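Side-chain contacts in putative rRNA methylase (Clostridium thermocellum ATCC 27405, PDB 3EEY), which binds S-adenosylmethionine and probably acts as a methyltransferase, with ribosomal RNA as its presumed substrate: residues K66-L70 and N71-R75; E148-E151 and K152-F156. All coordinates share one frame; numbering follows the deposited sequence.

Contact 1 comes first along the chain, where helix 57-69 ends and the loop to strand 76-79 begins; contact 2 lies later, within helix 148-157. Their centres are about 34 Å apart, on opposite sides of the centre of the chain, and their nearest atoms remain about 21 Å from each other. One mixed sheet relates them: strand 76-79 is an outermost strand of its parallel part, whereas helix 148-157 follows strand 133-139 and precedes the antiparallel pair 165-172 and 181-187. Strand order 3-2-1-4-5-7-6 identifies the Rossmann-like fold of S-adenosylmethionine-dependent methyltransferases, so the two contacts belong to opposite halves of one cofactor-binding domain.

Contact 1: residues K66-L70 and N71-R75; sequences KLTDL and NLIDR
L72 folds back against the C-terminal end of helix 57-69, touching L67 and L70. Its CB lies 3.9 Å from CD2 of L67, and the two leucine side chains cross at about a right angle. Next along the branch, CG rests 3.6 Å from the carbonyl O of L70. At the tip, CD1 of L72 reaches CB of L70 at 3.8 Å and comes close to CD1 of L70. With CG set anti to the carbonyl carbon (chi1 -65°), the L72 branch is directed to the L70 side.

I73 continues the apolar contact on another side of L67. Its CD1 packs 3.8 Å from CB of L67, while its CB passes 3.9 Å from OG1 of T68. That hydroxyl makes its hydrogen bond within the helix, to the carbonyl O of T64.

Two backbone bonds close the turn that brings these side chains together: L72 N donates to L67 O at 2.8 Å, and N71 N makes a weak bond of 3.4 Å to T68 O. L67, L70 and L72 also touch T37, A38 and A41 of helix 35-44, respectively. Positive phi at N71 (66°) reverses the chain, and the pair of bonds defines a Schellman motif with N71 as C-prime residue, ending the helix before strand 76-79.

Contact 2: residues E148-E151 and K152-F156; sequences EEKE and KVLEF
E148 and K152 meet through a salt bridge one helical turn apart, with NZ of K152 donating to OE2 of E148 at 2.7 Å. The carboxylate oxygen uses its anti lone pair, directed away from OE1. The extended lysine chain passes the helix backbone on its way there: its CG lies 3.4 Å from the carbonyl O of E148, and its CE approaches CG of E148 at 3.8 Å. On the glutamate side, CG stands anti to the backbone N (chi1 -178°) and the chain continues extended, which brings OE2 to NZ of K152.

On other faces of the turn the contacts are aliphatic. CG of K150 meets CD1 of L154 at 3.8 Å as the two side chains cross, whereas E149 and V153 run alongside each other, CG to CG2 at 4.0 Å. Beneath these pairs, i to i+4 backbone bonds fix the spacing; the shortest across the contact, V153 N to E149 O, is 2.9 Å.

Farther out, the carboxylate of buried E149 is held by the hydroxyls of T113 and T118, and V153 also packs on T118 of helix 115-128. K150 makes a cation-pi contact with Y141 and a salt bridge to OE2 of E151, whose hydrogen bond from NZ is weak at 3.2 Å. L154 touches V183 of strand 181-187 and I173 of the second subunit.

The carboxylates of E148 and E149 are met differently. The exposed E148–K152 pair would largely offset its own charges at the surface, while the side chain of E149, about 7 Å from the bound S-adenosylmethionine, is buried with both oxygens satisfied by threonine hydroxyls.

Contact 1: residues K66-L70 and N71-R75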
ATOM      1  N   LYS A  66      13.407  15.128  23.571  1.00 70.67           N
ATOM      2  CA  LYS A  66      12.115  14.482  23.320  1.00 66.80           C
ATOM      3  C   LYS A  66      11.860  13.248  24.182  1.00 65.86           C
ATOM      4  O   LYS A  66      10.841  13.169  24.865  1.00 62.43           O
ATOM      5  CB  LYS A  66      12.020  14.086  21.849  1.00 68.82           C
ATOM      6  CG  LYS A  66      11.123  14.966  21.013  1.00 75.52           C
ATOM      7  CD  LYS A  66       9.766  14.306  20.840  1.00 82.95           C
ATOM      8  CE  LYS A  66       8.845  15.019  19.854  1.00 87.46           C
ATOM      9  NZ  LYS A  66       9.463  16.086  19.028  1.00 90.08           N
ATOM     10  N   LEU A  67      12.797  12.302  24.146  1.00 60.46           N
ATOM     11  CA  LEU A  67      12.654  11.034  24.840  1.00 58.41           C
ATOM     12  C   LEU A  67      12.698  11.156  26.361  1.00 59.16           C
ATOM     13  O   LEU A  67      12.018  10.402  27.049  1.00 60.24           O
ATOM     14  CB  LEU A  67      13.719  10.055  24.354  1.00 59.48           C
ATOM     15  CG  LEU A  67      13.616   9.561  22.911  1.00 59.64           C
ATOM     16  CD1 LEU A  67      14.956   9.018  22.476  1.00 61.60           C
ATOM     17  CD2 LEU A  67      12.530   8.514  22.750  1.00 50.15           C
ATOM     18  N   THR A  68      13.487  12.104  26.869  1.00 62.76           N
ATOM     19  CA  THR A  68      13.606  12.347  28.315  1.00 73.53           C
ATOM     20  C   THR A  68      12.310  12.978  28.838  1.00 71.11           C
ATOM     21  O   THR A  68      11.838  12.647  29.936  1.00 71.22           O
ATOM     22  CB  THR A  68      14.836  13.248  28.659  1.00 72.70           C
ATOM     23  OG1 THR A  68      15.996  12.776  27.960  1.00 77.44           O
ATOM     24  CG2 THR A  68      15.126  13.250  30.163  1.00 79.89           C
ATOM     25  N   ASP A  69      11.744  13.866  28.019  1.00 67.44           N
ATOM     26  CA  ASP A  69      10.462  14.523  28.280  1.00 65.98           C
ATOM     27  C   ASP A  69       9.299  13.544  28.379  1.00 70.84           C
ATOM     28  O   ASP A  69       8.355  13.790  29.122  1.00 72.81           O
ATOM     29  CB  ASP A  69      10.140  15.554  27.189  1.00 62.95           C
ATOM     30  CG  ASP A  69      10.893  16.869  27.367  1.00 72.06           C
ATOM     31  OD1 ASP A  69      11.651  17.015  28.353  1.00 71.52           O
ATOM     32  OD2 ASP A  69      10.730  17.764  26.504  1.00 62.76           O
ATOM     33  N   LEU A  70       9.374  12.440  27.636  1.00 69.39           N
ATOM     34  CA  LEU A  70       8.285  11.467  27.589  1.00 65.10           C
ATOM     35  C   LEU A  70       8.525  10.218  28.408  1.00 62.51           C
ATOM     36  O   LEU A  70       7.729   9.285  28.324  1.00 66.29           O
ATOM     37  CB  LEU A  70       7.996  11.056  26.150  1.00 66.23           C
ATOM     38  CG  LEU A  70       7.850  12.140  25.086  1.00 69.53           C
ATOM     39  CD1 LEU A  70       7.765  11.507  23.717  1.00 73.45           C
ATOM     40  CD2 LEU A  70       6.651  13.037  25.341  1.00 75.73           C
ATOM     41  N   ASN A  71       9.610  10.199  29.178  1.00 62.33           N
ATOM     42  CA  ASN A  71       9.953   9.063  30.021  1.00 61.18           C
ATOM     43  C   ASN A  71      10.294   7.820  29.177  1.00 67.12           C
ATOM     44  O   ASN A  71       9.879   6.702  29.496  1.00 68.55           O
ATOM     45  CB  ASN A  71       8.824   8.795  31.032  1.00 53.62           C
ATOM     46  CG  ASN A  71       9.302   8.096  32.270  1.00 47.59           C
ATOM     47  OD1 ASN A  71      10.424   8.304  32.726  1.00 57.02           O
ATOM     48  ND2 ASN A  71       8.445   7.252  32.830  1.00 59.96           N
ATOM     49  N   LEU A  72      11.056   8.034  28.099  1.00 69.71           N
ATOM     50  CA  LEU A  72      11.378   6.972  27.127  1.00 69.18           C
ATOM     51  C   LEU A  72      12.860   6.809  26.760  1.00 66.72           C
ATOM     52  O   LEU A  72      13.187   5.976  25.925  1.00 70.52           O
ATOM     53  CB  LEU A  72      10.565   7.164  25.838  1.00 65.41           C
ATOM     54  CG  LEU A  72       9.036   7.033  25.866  1.00 56.72           C
ATOM     55  CD1 LEU A  72       8.434   7.569  24.579  1.00 50.86           C
ATOM     56  CD2 LEU A  72       8.585   5.600  26.109  1.00 47.27           C
ATOM     57  N   ILE A  73      13.740   7.594  27.379  1.00 68.08           N
ATOM     58  CA  ILE A  73      15.180   7.578  27.072  1.00 67.48           C
ATOM     59  C   ILE A  73      15.875   6.280  27.556  1.00 68.46           C
ATOM     60  O   ILE A  73      16.954   5.923  27.073  1.00 70.36           O
ATOM     61  CB  ILE A  73      15.874   8.889  27.607  1.00 66.47           C
ATOM     62  CG1 ILE A  73      17.266   9.109  26.996  1.00 68.66           C
ATOM     63  CG2 ILE A  73      15.931   8.922  29.131  1.00 69.90           C
ATOM     64  CD1 ILE A  73      17.263   9.732  25.626  1.00 59.52           C
ATOM     65  N   ASP A  74      15.212   5.576  28.477  1.00 67.52           N
ATOM     66  CA  ASP A  74      15.713   4.366  29.141  1.00 70.75           C
ATOM     67  C   ASP A  74      16.057   3.238  28.178  1.00 68.60           C
ATOM     68  O   ASP A  74      17.091   2.580  28.310  1.00 70.05           O
ATOM     69  CB  ASP A  74      14.670   3.838  30.137  1.00 75.59           C
ATOM     70  CG  ASP A  74      13.711   4.915  30.623  1.00 86.47           C
ATOM     71  OD1 ASP A  74      13.760   5.256  31.825  1.00 91.86           O
ATOM     72  OD2 ASP A  74      12.903   5.418  29.807  1.00 88.23           O
ATOM     73  N   ARG A  75      15.176   2.977  27.240  1.00 66.09           N
ATOM     74  CA  ARG A  75      15.379   1.901  26.294  1.00 62.62           C
ATOM     75  C   ARG A  75      15.902   2.311  24.943  1.00 55.49           C
ATOM     76  O   ARG A  75      15.926   1.531  24.049  1.00 52.05           O
ATOM     77  CB  ARG A  75      14.114   1.098  26.108  1.00 67.76           C
ATOM     78  CG  ARG A  75      13.797   0.205  27.243  1.00 74.45           C
ATOM     79  CD  ARG A  75      15.043  -0.226  27.956  1.00 75.48           C
ATOM     80  NE  ARG A  75      15.391  -1.579  27.615  1.00 94.21           N
ATOM     81  CZ  ARG A  75      16.247  -2.312  28.284  1.00102.28           C
ATOM     82  NH1 ARG A  75      16.499  -3.540  27.897  1.00102.06           N
ATOM     83  NH2 ARG A  75      16.848  -1.814  29.344  1.00106.21           N
TER

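Contact 2: residues E148-E151 and K152-F156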
ATOM      1  N   GLU A 148      17.280  12.505  -7.232  1.00 41.05           N
ATOM      2  CA  GLU A 148      18.341  11.533  -7.474  1.00 46.55           C
ATOM      3  C   GLU A 148      18.328  10.368  -6.477  1.00 43.28           C
ATOM      4  O   GLU A 148      18.580   9.223  -6.851  1.00 42.90           O
ATOM      5  CB  GLU A 148      19.695  12.262  -7.449  1.00 54.64           C
ATOM      6  CG  GLU A 148      20.941  11.418  -7.735  1.00 61.20           C
ATOM      7  CD  GLU A 148      22.194  11.957  -7.036  1.00 68.07           C
ATOM      8  OE1 GLU A 148      22.106  12.971  -6.301  1.00 71.12           O
ATOM      9  OE2 GLU A 148      23.274  11.353  -7.215  1.00 81.37           O
ATOM     10  N   GLU A 149      18.038  10.678  -5.215  1.00 39.83           N
ATOM     11  CA  GLU A 149      17.955   9.675  -4.160  1.00 37.64           C
ATOM     12  C   GLU A 149      16.774   8.742  -4.347  1.00 36.83           C
ATOM     13  O   GLU A 149      16.935   7.524  -4.239  1.00 42.78           O
ATOM     14  CB  GLU A 149      17.901  10.320  -2.772  1.00 39.84           C
ATOM     15  CG  GLU A 149      17.819   9.288  -1.658  1.00 46.83           C
ATOM     16  CD  GLU A 149      18.000   9.874  -0.292  1.00 50.19           C
ATOM     17  OE1 GLU A 149      17.411  10.938   0.001  1.00 55.59           O
ATOM     18  OE2 GLU A 149      18.717   9.246   0.502  1.00 46.74           O
ATOM     19  N   LYS A 150      15.606   9.316  -4.638  1.00 35.42           N
ATOM     20  CA  LYS A 150      14.403   8.545  -4.950  1.00 29.25           C
ATOM     21  C   LYS A 150      14.672   7.538  -6.071  1.00 36.22           C
ATOM     22  O   LYS A 150      14.417   6.338  -5.904  1.00 35.79           O
ATOM     23  CB  LYS A 150      13.231   9.464  -5.338  1.00 32.75           C
ATOM     24  CG  LYS A 150      11.936   8.705  -5.655  1.00 21.44           C
ATOM     25  CD  LYS A 150      10.942   9.524  -6.473  1.00 37.23           C
ATOM     26  CE  LYS A 150      11.230   9.504  -7.967  1.00 49.91           C
ATOM     27  NZ  LYS A 150      10.256   8.662  -8.726  1.00 44.91           N
ATOM     28  N   GLU A 151      15.223   8.035  -7.182  1.00 30.50           N
ATOM     29  CA  GLU A 151      15.486   7.230  -8.374  1.00 31.47           C
ATOM     30  C   GLU A 151      16.467   6.089  -8.118  1.00 32.47           C
ATOM     31  O   GLU A 151      16.196   4.953  -8.491  1.00 45.65           O
ATOM     32  CB  GLU A 151      15.978   8.124  -9.520  1.00 46.78           C
ATOM     33  CG  GLU A 151      14.916   9.057 -10.085  1.00 56.10           C
ATOM     34  CD  GLU A 151      13.954   8.346 -11.016  1.00 84.64           C
ATOM     35  OE1 GLU A 151      14.325   8.096 -12.186  1.00 85.24           O
ATOM     36  OE2 GLU A 151      12.824   8.042 -10.574  1.00 90.07           O
ATOM     37  N   LYS A 152      17.580   6.384  -7.450  1.00 33.03           N
ATOM     38  CA  LYS A 152      18.586   5.366  -7.172  1.00 25.06           C
ATOM     39  C   LYS A 152      18.150   4.327  -6.139  1.00 32.29           C
ATOM     40  O   LYS A 152      18.370   3.134  -6.354  1.00 34.60           O
ATOM     41  CB  LYS A 152      19.932   5.998  -6.792  1.00 34.91           C
ATOM     42  CG  LYS A 152      20.607   6.702  -7.949  1.00 47.12           C
ATOM     43  CD  LYS A 152      21.922   7.348  -7.554  1.00 59.94           C
ATOM     44  CE  LYS A 152      22.513   8.124  -8.732  1.00 59.91           C
ATOM     45  NZ  LYS A 152      23.725   8.901  -8.343  1.00 57.29           N
ATOM     46  N   VAL A 153      17.534   4.775  -5.035  1.00 25.39           N
ATOM     47  CA  VAL A 153      17.034   3.870  -3.997  1.00 30.21           C
ATOM     48  C   VAL A 153      16.014   2.875  -4.559  1.00 29.43           C
ATOM     49  O   VAL A 153      16.098   1.670  -4.293  1.00 34.49           O
ATOM     50  CB  VAL A 153      16.435   4.643  -2.774  1.00 31.72           C
ATOM     51  CG1 VAL A 153      15.656   3.718  -1.864  1.00 35.78           C
ATOM     52  CG2 VAL A 153      17.534   5.330  -1.979  1.00 37.99           C
ATOM     53  N   LEU A 154      15.066   3.387  -5.340  1.00 25.31           N
ATOM     54  CA  LEU A 154      14.069   2.556  -6.003  1.00 27.03           C
ATOM     55  C   LEU A 154      14.671   1.593  -7.031  1.00 30.46           C
ATOM     56  O   LEU A 154      14.246   0.442  -7.118  1.00 34.31           O
ATOM     57  CB  LEU A 154      12.963   3.418  -6.635  1.00 30.69           C
ATOM     58  CG  LEU A 154      11.962   4.091  -5.679  1.00 38.32           C
ATOM     59  CD1 LEU A 154      11.038   5.063  -6.411  1.00 28.14           C
ATOM     60  CD2 LEU A 154      11.131   3.079  -4.900  1.00 30.00           C
ATOM     61  N   GLU A 155      15.670   2.056  -7.777  1.00 30.09           N
ATOM     62  CA  GLU A 155      16.379   1.197  -8.734  1.00 35.80           C
ATOM     63  C   GLU A 155      17.136   0.077  -8.026  1.00 34.66           C
ATOM     64  O   GLU A 155      17.164  -1.052  -8.510  1.00 41.77           O
ATOM     65  CB  GLU A 155      17.329   2.012  -9.620  1.00 31.49           C
ATOM     66  CG  GLU A 155      17.745   1.284 -10.888  1.00 58.29           C
ATOM     67  CD  GLU A 155      18.952   1.910 -11.567  1.00 76.05           C
ATOM     68  OE1 GLU A 155      19.371   3.016 -11.161  1.00 75.01           O
ATOM     69  OE2 GLU A 155      19.484   1.290 -12.512  1.00 85.43           O
ATOM     70  N   PHE A 156      17.737   0.395  -6.882  1.00 35.99           N
ATOM     71  CA  PHE A 156      18.353  -0.615  -6.030  1.00 37.56           C
ATOM     72  C   PHE A 156      17.339  -1.630  -5.498  1.00 32.86           C
ATOM     73  O   PHE A 156      17.583  -2.840  -5.534  1.00 38.15           O
ATOM     74  CB  PHE A 156      19.120   0.029  -4.857  1.00 36.97           C
ATOM     75  CG  PHE A 156      19.497  -0.952  -3.767  1.00 28.83           C
ATOM     76  CD1 PHE A 156      20.496  -1.904  -3.978  1.00 28.07           C
ATOM     77  CD2 PHE A 156      18.848  -0.924  -2.531  1.00 37.73           C
ATOM     78  CE1 PHE A 156      20.845  -2.814  -2.985  1.00 34.95           C
ATOM     79  CE2 PHE A 156      19.179  -1.833  -1.527  1.00 25.72           C
ATOM     80  CZ  PHE A 156      20.184  -2.779  -1.751  1.00 38.62           C
TER